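Local coordinates for protein cyclic nucleotide-gated potassium channel mll3241 (Mesorhizobium loti, PDB 4MUV) that forms a tetrameric potassium channel opened by cyclic AMP, represented here by its cytoplasmic cyclic nucleotide-binding domain with cyclic GMP bound, at residues 14-19 with 61-66; 112-117 with 126-131. The protein carries 3 engineered substitutions. One frame throughout, in Å; residues are numbered along the deposited sequence. Where two conformers were deposited one is given.

Interaction 1. Residues 14-19 with 61-66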
loop_
_atom_site.group_PDB
_atom_site.type_symbol
_atom_site.label_atom_id
_atom_site.label_comp_id
_atom_site.label_asym_id
_atom_site.label_seq_id
_atom_site.Cartn_x
_atom_site.Cartn_y
_atom_site.Cartn_z
ATOM N N TRP A 14 8.411 -2.759 12.196
ATOM C CA TRP A 14 7.613 -3.510 13.138
ATOM C C TRP A 14 6.735 -2.578 13.979
ATOM O O TRP A 14 5.563 -2.871 14.211
ATOM C CB TRP A 14 8.497 -4.364 14.038
ATOM C CG TRP A 14 7.649 -5.297 14.834
ATOM C CD1 TRP A 14 7.304 -5.154 16.126
ATOM C CD2 TRP A 14 6.989 -6.474 14.362
ATOM N NE1 TRP A 14 6.472 -6.171 16.512
ATOM C CE2 TRP A 14 6.273 -7.001 15.446
ATOM C CE3 TRP A 14 6.953 -7.141 13.129
ATOM C CZ2 TRP A 14 5.515 -8.136 15.350
ATOM C CZ3 TRP A 14 6.200 -8.304 13.030
ATOM C CH2 TRP A 14 5.489 -8.788 14.152
ATOM N N GLN A 15 7.294 -1.455 14.434
ATOM C CA GLN A 15 6.504 -0.520 15.235
ATOM C C GLN A 15 5.272 -0.064 14.466
ATOM O O GLN A 15 4.168 0.040 15.018
ATOM C CB GLN A 15 7.337 0.682 15.678
ATOM C CG GLN A 15 6.538 1.712 16.502
ATOM C CD GLN A 15 5.921 2.830 15.644
ATOM O OE1 GLN A 15 6.592 3.418 14.793
ATOM N NE2 GLN A 15 4.655 3.142 15.886
ATOM N N LEU A 16 5.468 0.211 13.172
ATOM C CA LEU A 16 4.409 0.748 12.334
ATOM C C LEU A 16 3.380 -0.285 11.920
ATOM O O LEU A 16 2.231 0.070 11.635
ATOM C CB LEU A 16 5.015 1.369 11.081
ATOM C CG LEU A 16 5.807 2.645 11.289
ATOM C CD1 LEU A 16 6.555 3.042 10.019
ATOM C CD2 LEU A 16 4.864 3.772 11.696
ATOM N N VAL A 17 3.750 -1.560 11.858
ATOM C CA VAL A 17 2.817 -2.531 11.309
ATOM C C VAL A 17 1.609 -2.768 12.209
ATOM O O VAL A 17 0.565 -3.225 11.742
ATOM C CB VAL A 17 3.506 -3.872 10.905
ATOM C CG1 VAL A 17 3.733 -4.803 12.091
ATOM C CG2 VAL A 17 2.709 -4.573 9.793
ATOM N N ALA A 18 1.718 -2.435 13.496
ATOM C CA ALA A 18 0.571 -2.565 14.398
ATOM C C ALA A 18 -0.614 -1.695 13.933
ATOM O O ALA A 18 -1.743 -1.951 14.305
ATOM C CB ALA A 18 0.975 -2.188 15.820
ATOM N N ALA A 19 -0.350 -0.696 13.088
ATOM C CA ALA A 19 -1.392 0.182 12.543
ATOM C C ALA A 19 -2.073 -0.359 11.267
ATOM O O ALA A 19 -2.872 0.345 10.647
ATOM C CB ALA A 19 -0.804 1.558 12.264
ATOM N N PHE A 61 0.787 0.808 2.412
ATOM C CA PHE A 61 -0.084 0.796 3.587
ATOM C C PHE A 61 0.135 2.094 4.326
ATOM O O PHE A 61 1.251 2.435 4.691
ATOM C CB PHE A 61 0.242 -0.410 4.464
ATOM C CG PHE A 61 0.030 -1.691 3.740
ATOM C CD1 PHE A 61 1.026 -2.226 2.953
ATOM C CD2 PHE A 61 -1.199 -2.326 3.783
ATOM C CE1 PHE A 61 0.807 -3.380 2.250
ATOM C CE2 PHE A 61 -1.424 -3.474 3.057
ATOM C CZ PHE A 61 -0.415 -4.003 2.294
ATOM N N VAL A 62 -0.948 2.846 4.543
ATOM C CA VAL A 62 -0.840 4.115 5.270
ATOM C C VAL A 62 -0.766 3.825 6.763
ATOM O O VAL A 62 -1.603 3.099 7.307
ATOM C CB VAL A 62 -2.048 5.033 5.004
ATOM C CG1 VAL A 62 -1.904 6.344 5.730
ATOM C CG2 VAL A 62 -2.214 5.281 3.511
ATOM N N VAL A 63 0.245 4.374 7.439
ATOM C CA VAL A 63 0.428 4.085 8.855
ATOM C C VAL A 63 0.452 5.314 9.745
ATOM O O VAL A 63 0.229 5.155 10.933
ATOM C CB VAL A 63 1.632 3.098 9.093
ATOM C CG1 VAL A 63 1.292 1.688 8.588
ATOM C CG2 VAL A 63 2.895 3.570 8.448
ATOM N N GLU A 64 0.705 6.499 9.185
ATOM C CA GLU A 64 0.620 7.780 9.906
ATOM C C GLU A 64 0.264 8.845 8.878
ATOM O O GLU A 64 0.786 8.816 7.764
ATOM C CB GLU A 64 1.960 8.184 10.562
ATOM C CG GLU A 64 2.602 7.155 11.505
ATOM C CD GLU A 64 3.961 7.590 12.035
ATOM O OE1 GLU A 64 4.764 8.194 11.282
ATOM O OE2 GLU A 64 4.246 7.301 13.201
ATOM N N GLY A 65 -0.618 9.780 9.218
ATOM C CA GLY A 65 -0.997 10.805 8.263
ATOM C C GLY A 65 -1.982 10.299 7.234
ATOM O O GLY A 65 -2.583 9.262 7.402
ATOM N N SER A 66 -2.159 11.056 6.162
ATOM C CA SER A 66 -3.137 10.707 5.147
ATOM C C SER A 66 -2.690 11.045 3.731
ATOM O O SER A 66 -1.828 11.910 3.506
ATOM C CB SER A 66 -4.470 11.384 5.442
ATOM O OG SER A 66 -4.340 12.785 5.393
HETATM O O HOH W 1 6.821 6.128 13.686
#

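Interaction 2. Residues 112-117 with 126-131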
loop_
_atom_site.group_PDB
_atom_site.type_symbol
_atom_site.label_atom_id
_atom_site.label_comp_id
_atom_site.label_asym_id
_atom_site.label_seq_id
_atom_site.Cartn_x
_atom_site.Cartn_y
_atom_site.Cartn_z
ATOM N N ALA A 112 6.724 -8.324 -5.976
ATOM C CA ALA A 112 7.053 -9.719 -5.733
ATOM C C ALA A 112 6.507 -10.164 -4.383
ATOM O O ALA A 112 6.018 -11.278 -4.219
ATOM C CB ALA A 112 8.545 -9.941 -5.761
ATOM N N ASP A 113 6.642 -9.294 -3.395
ATOM C CA ASP A 113 6.207 -9.632 -2.038
ATOM C C ASP A 113 4.680 -9.587 -1.899
ATOM O O ASP A 113 4.111 -10.360 -1.138
ATOM C CB ASP A 113 6.909 -8.733 -1.054
ATOM C CG ASP A 113 8.393 -8.889 -1.145
ATOM O OD1 ASP A 113 8.888 -10.012 -0.903
ATOM O OD2 ASP A 113 9.058 -7.900 -1.470
ATOM N N PHE A 114 4.029 -8.714 -2.666
ATOM C CA PHE A 114 2.577 -8.734 -2.785
ATOM C C PHE A 114 2.106 -10.073 -3.345
ATOM O O PHE A 114 1.106 -10.630 -2.857
ATOM C CB PHE A 114 2.129 -7.586 -3.690
ATOM C CG PHE A 114 0.662 -7.578 -4.025
ATOM C CD1 PHE A 114 -0.247 -6.939 -3.200
ATOM C CD2 PHE A 114 0.191 -8.176 -5.188
ATOM C CE1 PHE A 114 -1.579 -6.884 -3.520
ATOM C CE2 PHE A 114 -1.154 -8.121 -5.510
ATOM C CZ PHE A 114 -2.035 -7.493 -4.666
ATOM N N GLN A 115 2.774 -10.586 -4.383
ATOM C CA GLN A 115 2.360 -11.874 -4.937
ATOM C C GLN A 115 2.573 -12.995 -3.922
ATOM O O GLN A 115 1.744 -13.893 -3.815
ATOM C CB GLN A 115 3.071 -12.201 -6.252
ATOM C CG GLN A 115 2.947 -11.135 -7.342
ATOM C CD GLN A 115 1.524 -10.785 -7.734
ATOM O OE1 GLN A 115 0.567 -11.453 -7.375
ATOM N NE2 GLN A 115 1.386 -9.697 -8.464
ATOM N N MET A 116 3.676 -12.944 -3.178
ATOM C CA MET A 116 3.884 -13.947 -2.146
ATOM C C MET A 116 2.792 -13.865 -1.092
ATOM O O MET A 116 2.278 -14.891 -0.665
ATOM C CB MET A 116 5.238 -13.808 -1.486
ATOM C CG MET A 116 5.358 -14.749 -0.318
ATOM S SD MET A 116 7.043 -15.130 0.132
ATOM C CE MET A 116 7.532 -16.172 -1.225
ATOM N N LEU A 117 2.441 -12.656 -0.677
ATOM C CA LEU A 117 1.382 -12.474 0.305
ATOM C C LEU A 117 0.061 -13.057 -0.193
ATOM O O LEU A 117 -0.623 -13.763 0.528
ATOM C CB LEU A 117 1.231 -10.992 0.631
ATOM C CG LEU A 117 0.082 -10.559 1.554
ATOM C CD1 LEU A 117 0.133 -11.272 2.918
ATOM C CD2 LEU A 117 0.095 -9.024 1.740
ATOM N N GLU A 126 -8.315 -12.054 -1.396
ATOM C CA GLU A 126 -9.706 -11.716 -1.680
ATOM C C GLU A 126 -10.053 -10.298 -1.249
ATOM O O GLU A 126 -10.801 -9.604 -1.939
ATOM C CB GLU A 126 -10.652 -12.722 -1.007
ATOM C CG GLU A 126 -12.128 -12.568 -1.404
ATOM C CD GLU A 126 -12.408 -12.995 -2.840
ATOM O OE1 GLU A 126 -11.452 -13.179 -3.623
ATOM O OE2 GLU A 126 -13.594 -13.157 -3.192
ATOM N N ILE A 127 -9.518 -9.871 -0.100
ATOM C CA ILE A 127 -9.727 -8.484 0.327
ATOM C C ILE A 127 -9.164 -7.522 -0.717
ATOM O O ILE A 127 -9.819 -6.537 -1.067
ATOM C CB ILE A 127 -9.133 -8.203 1.708
ATOM C CG1 ILE A 127 -9.997 -8.905 2.758
ATOM C CG2 ILE A 127 -9.046 -6.696 1.996
ATOM C CD1 ILE A 127 -9.316 -9.080 4.095
ATOM N N PHE A 128 -7.975 -7.794 -1.244
ATOM C CA PHE A 128 -7.411 -6.910 -2.277
ATOM C C PHE A 128 -8.289 -6.923 -3.537
ATOM O O PHE A 128 -8.558 -5.880 -4.132
ATOM C CB PHE A 128 -5.986 -7.332 -2.637
ATOM C CG PHE A 128 -4.946 -7.034 -1.581
ATOM C CD1 PHE A 128 -4.945 -5.856 -0.878
ATOM C CD2 PHE A 128 -3.969 -7.970 -1.297
ATOM C CE1 PHE A 128 -3.968 -5.609 0.049
ATOM C CE2 PHE A 128 -2.992 -7.720 -0.377
ATOM C CZ PHE A 128 -2.995 -6.538 0.308
ATOM N N ARG A 129 -8.725 -8.114 -3.940
ATOM C CA ARG A 129 -9.504 -8.256 -5.163
ATOM C C ARG A 129 -10.822 -7.477 -5.014
ATOM O O ARG A 129 -11.234 -6.746 -5.929
ATOM C CB ARG A 129 -9.774 -9.737 -5.483
ATOM C CG ARG A 129 -10.439 -9.969 -6.865
ATOM C CD ARG A 129 -10.823 -11.429 -7.108
ATOM N NE ARG A 129 -11.891 -11.862 -6.209
ATOM C CZ ARG A 129 -13.180 -11.579 -6.368
ATOM N NH1 ARG A 129 -13.600 -10.868 -7.402
ATOM N NH2 ARG A 129 -14.055 -12.016 -5.477
ATOM N N LYS A 130 -11.481 -7.619 -3.868
ATOM C CA LYS A 130 -12.743 -6.912 -3.641
ATOM C C LYS A 130 -12.565 -5.407 -3.489
ATOM O O LYS A 130 -13.402 -4.640 -3.935
ATOM C CB LYS A 130 -13.483 -7.497 -2.451
ATOM C CG LYS A 130 -14.050 -8.869 -2.741
ATOM C CD LYS A 130 -14.781 -9.432 -1.540
ATOM C CE LYS A 130 -15.299 -10.819 -1.835
ATOM N NZ LYS A 130 -15.859 -11.495 -0.634
ATOM N N THR A 131 -11.478 -4.981 -2.864
ATOM C CA THR A 131 -11.181 -3.552 -2.738
ATOM C C THR A 131 -10.987 -2.930 -4.128
ATOM O O THR A 131 -11.508 -1.848 -4.407
ATOM C CB THR A 131 -9.945 -3.317 -1.839
ATOM O OG1 THR A 131 -10.249 -3.741 -0.507
ATOM C CG2 THR A 131 -9.585 -1.852 -1.808
#

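Interaction 1. Residues 14-19 with 61-66
Leu16, on the short helix 13-17, lays its side chain against Val63 near the end of strand 58-64, the two side chains meeting at about a right angle. Followed outward, nearly every carbon of the leucine finds the same methyl. Its CB lies 4.0 Å from Val63 CG2, and CG is only slightly farther from that methyl. At the fork, CD1 stays beside CG2, while CD2 comes closest to it at 3.8 Å. Leu16 CG stands beside the backbone N and anti to the carbonyl carbon (chi1 -70°), which sets the fork against Val63 CG2. CD2 also has a second neighbour in Glu64, whose CG is 4.1 Å from it, with OE2 alongside at 3.9 Å. Leucine suits the place because its forked end can touch the valine and the aliphatic part of the glutamate together.

Val63 answers with its two branches: CG2 takes the leucine side chain, whereas CG1 lies 3.6 Å from the backbone O of Leu16 and within packing distance of Ala19 CB. The small alanine lets the chain pass close to the strand, its CA 5.7 Å from that of Val63. The contact thus joins the N-terminal helical segment to the antiparallel sheet of the cyclic nucleotide-binding domain, at a classic beta bulge where Val63 and Glu64 both face Ser105 of strand 104-110. Leu16 and Val63 also both touch Leu107 of that strand.

Farther out the chemistry turns polar. A water donates to Gln15 OE1 and to Glu64 OE2, each at 2.9 Å, and so spans helix and strand. The other carboxylate oxygen, Glu64 OE1, is hydrogen-bonded to Ser105 OG and forms a salt bridge with Arg12.

Interaction 2. Residues 112-117 with 126-131
Phe114 and Phe128 meet between helices 111-120 and 122-139, the consecutive C-terminal helices that follow the beta-roll of a cyclic nucleotide-binding domain. The backbones stay well apart, with the CA atoms of these two residues 10.2 Å from each other, and long aromatic side chains suit that spacing.

The aromatic contact is an oblique one. Ring centroids lie 5.0 Å apart and the planes are inclined at 38°, so the rings are neither stacked nor edge-to-face. Phe114 brings its CE1 corner over one face of Phe128, offset to the margin of the ring, 3.4 Å from CD2. Phe114 CG is anti to the backbone N (chi1 173°), which brings the end of the ring nearer the facing helix. The two side chains run past each other in opposite directions. Phe128 also meets Phe82 edge-to-face and lies close to Glu85, a residue of the nucleotide pocket, while both phenylalanines touch Met59 of strand 58-64 and Ile89 of helix 85-90.

Ionic pairing takes no part between the helices; in one of its two deposited conformers Glu126 pairs with Arg129 of its own helix.

The aliphatic contact uses the edge of the Phe128 ring. Coming one helical turn after Phe114, Leu117 can reach this edge while Phe114 covers the face, and its branched end suits a place beside a flat ring. Were Phe128 an alanine, Phe114 CE1 would probably lose the face it lies over and Leu117 CD2 the ring edge it packs against, opening a gap between the helices. Phe128 CE2 is the atom both neighbours share: Phe114 CE1 sits 3.5 Å from it, over the ring face, and Leu117 CD2 4.0 Å from it, near the ring plane.

In the fold
Interaction 1 ties a helix to the sheet, whereas interaction 2 packs two helices together, and the two lie at different depths. Interaction 1 is partly buried and holds helix 13-17 to strand 58-64; its aliphatic centre gives way to water and charge farther out. Interaction 2 is buried throughout and relies on aromatic and aliphatic carbon alone. Strand 58-64 links them: Phe61, two residues before Val63, has its CZ 4.1 Å from Phe128 CZ, although the contact centres are about 18 Å apart. Interaction 1 lies away from the nucleotide site, whereas in interaction 2 about 8 Å separates the side chain of Phe128 from the bound cyclic GMP.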